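Local coordinates for activated BY transcription factor SSRB (Salmonella enterica, PDB 2WNW), which belongs to glycosyl hydrolase family 30 and joins a TIM-barrel domain to a beta-sandwich domain, at residues H136-A141 with V188-V193. Sequence-based numbering, arbitrary orientation.
Sequences HMKLMA and VQALSV
Met140 and Ala190 face each other across a parallel strand pair, with their CA atoms 4.4 Å apart, and the backbone bonds on both sides of them set the register. Ala141 N donates to Ala190 O at 2.9 Å with an angle of 159° at the hydrogen, and Ser192 N closes the far end on Ala141 O. At the near end Leu139 O is gripped twice: Gln189 N reaches it at 2.9 Å in the carbonyl plane, while the more bent bond from Ala190 N is tilted from that plane. Strands 138-143 and 190-192 are the third and fourth of the eight-stranded TIM barrel, and over 138-141 and 190-192 they run parallel to within 23°; strands 85-90 and 234-239 flank the pair. Packing is close on both faces here. With CG anti to the backbone N (chi1 179°) and the chain extended beyond it, Met140 lays CG beside Ala190 CB and brings CE to 3.6 Å from Ser192 CB, among barrel-interior side chains that include Tyr236. On the opposite face, Ala141 CB meets Leu191 CD2 at 3.9 Å and, more distantly, Val188 CG1.

Toward the start of the strands the contact opens to solvent. The side chain of the exposed Gln189 crosses that of Lys138 at about a right angle, NE2 lying 3.5 Å from Lys138 CG, a contact with the aliphatic stem; the charged end, Lys138 NZ, is engaged in salt bridges with Glu234 and Asp46. Beyond it, direct bonding gives way to one water that donates to His136 O at 2.7 Å and to Gln189 OE1 at 3.0 Å.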
loop_
_atom_site.group_PDB
_atom_site.type_symbol
_atom_site.label_atom_id
_atom_site.label_comp_id
_atom_site.label_asym_id
_atom_site.label_seq_id
_atom_site.Cartn_x
_atom_site.Cartn_y
_atom_site.Cartn_z
ATOM N N HIS A 136 3.768 30.360 14.987
ATOM C CA HIS A 136 2.565 29.683 14.510
ATOM C C HIS A 136 2.580 28.160 14.653
ATOM O O HIS A 136 1.720 27.471 14.101
ATOM C CB HIS A 136 2.295 30.072 13.054
ATOM C CG HIS A 136 1.950 31.517 12.877
ATOM N ND1 HIS A 136 2.627 32.345 12.005
ATOM C CD2 HIS A 136 1.013 32.290 13.478
ATOM C CE1 HIS A 136 2.124 33.565 12.079
ATOM N NE2 HIS A 136 1.144 33.558 12.966
ATOM N N MET A 137 3.550 27.638 15.395
ATOM C CA MET A 137 3.639 26.197 15.611
ATOM C C MET A 137 2.345 25.688 16.234
ATOM O O MET A 137 1.753 26.358 17.080
ATOM C CB MET A 137 4.778 25.855 16.573
ATOM C CG MET A 137 6.173 26.077 16.054
ATOM S SD MET A 137 7.344 25.473 17.289
ATOM C CE MET A 137 7.040 23.698 17.173
ATOM N N LYS A 138 1.913 24.503 15.819
ATOM C CA LYS A 138 0.710 23.893 16.370
ATOM C C LYS A 138 1.214 22.929 17.446
ATOM O O LYS A 138 1.887 21.942 17.137
ATOM C CB LYS A 138 -0.045 23.128 15.281
ATOM C CG LYS A 138 -1.297 22.418 15.768
ATOM C CD LYS A 138 -1.911 21.556 14.673
ATOM C CE LYS A 138 -3.131 20.804 15.189
ATOM N NZ LYS A 138 -3.708 19.878 14.175
ATOM N N LEU A 139 0.889 23.217 18.704
ATOM C CA LEU A 139 1.354 22.398 19.815
ATOM C C LEU A 139 0.322 21.417 20.367
ATOM O O LEU A 139 -0.855 21.751 20.532
ATOM C CB LEU A 139 1.855 23.308 20.944
ATOM C CG LEU A 139 2.851 24.399 20.525
ATOM C CD1 LEU A 139 3.187 25.286 21.717
ATOM C CD2 LEU A 139 4.111 23.761 19.966
ATOM N N MET A 140 0.787 20.208 20.659
ATOM C CA MET A 140 -0.054 19.150 21.201
ATOM C C MET A 140 0.473 18.726 22.571
ATOM O O MET A 140 1.680 18.587 22.759
ATOM C CB MET A 140 -0.044 17.951 20.255
ATOM C CG MET A 140 -0.867 16.760 20.723
ATOM S SD MET A 140 -0.778 15.424 19.515
ATOM C CE MET A 140 -1.781 14.160 20.285
ATOM N N ALA A 141 -0.430 18.527 23.525
ATOM C CA ALA A 141 -0.033 18.111 24.866
ATOM C C ALA A 141 -0.695 16.779 25.189
ATOM O O ALA A 141 -1.870 16.573 24.878
ATOM C CB ALA A 141 -0.436 19.171 25.894
ATOM N N VAL A 188 -1.916 25.927 23.138
ATOM C CA VAL A 188 -2.001 24.526 22.752
ATOM C C VAL A 188 -3.215 24.360 21.846
ATOM O O VAL A 188 -4.277 24.927 22.114
ATOM C CB VAL A 188 -2.139 23.632 24.006
ATOM C CG1 VAL A 188 -2.291 22.165 23.608
ATOM C CG2 VAL A 188 -0.921 23.820 24.895
ATOM N N GLN A 189 -3.059 23.598 20.769
ATOM C CA GLN A 189 -4.159 23.394 19.841
ATOM C C GLN A 189 -4.644 21.954 19.786
ATOM O O GLN A 189 -5.664 21.665 19.161
ATOM C CB GLN A 189 -3.757 23.843 18.434
ATOM C CG GLN A 189 -3.314 25.292 18.348
ATOM C CD GLN A 189 -3.043 25.727 16.920
ATOM O OE1 GLN A 189 -2.310 26.685 16.680
ATOM N NE2 GLN A 189 -3.645 25.028 15.963
ATOM N N ALA A 190 -3.924 21.049 20.438
ATOM C CA ALA A 190 -4.324 19.648 20.431
ATOM C C ALA A 190 -3.947 18.924 21.715
ATOM O O ALA A 190 -2.984 19.288 22.391
ATOM C CB ALA A 190 -3.697 18.935 19.240
ATOM N N LEU A 191 -4.723 17.892 22.030
ATOM C CA LEU A 191 -4.501 17.070 23.210
ATOM C C LEU A 191 -4.765 15.613 22.867
ATOM O O LEU A 191 -5.445 15.311 21.888
ATOM C CB LEU A 191 -5.494 17.438 24.318
ATOM C CG LEU A 191 -5.553 18.844 24.906
ATOM C CD1 LEU A 191 -6.830 18.985 25.731
ATOM C CD2 LEU A 191 -4.322 19.088 25.755
ATOM N N SER A 192 -4.202 14.714 23.663
ATOM C CA SER A 192 -4.522 13.304 23.522
ATOM C C SER A 192 -4.960 13.027 24.959
ATOM O O SER A 192 -4.521 13.717 25.885
ATOM C CB SER A 192 -3.312 12.453 23.108
ATOM O OG SER A 192 -2.378 12.273 24.152
ATOM N N VAL A 193 -5.857 12.071 25.156
ATOM C CA VAL A 193 -6.339 11.763 26.498
ATOM C C VAL A 193 -5.264 11.133 27.366
ATOM O O VAL A 193 -5.116 11.479 28.537
ATOM C CB VAL A 193 -7.546 10.797 26.449
ATOM C CG1 VAL A 193 -7.846 10.261 27.846
ATOM C CG2 VAL A 193 -8.760 11.525 25.896
HETATM O O HOH W 1 -0.988 27.315 14.117
#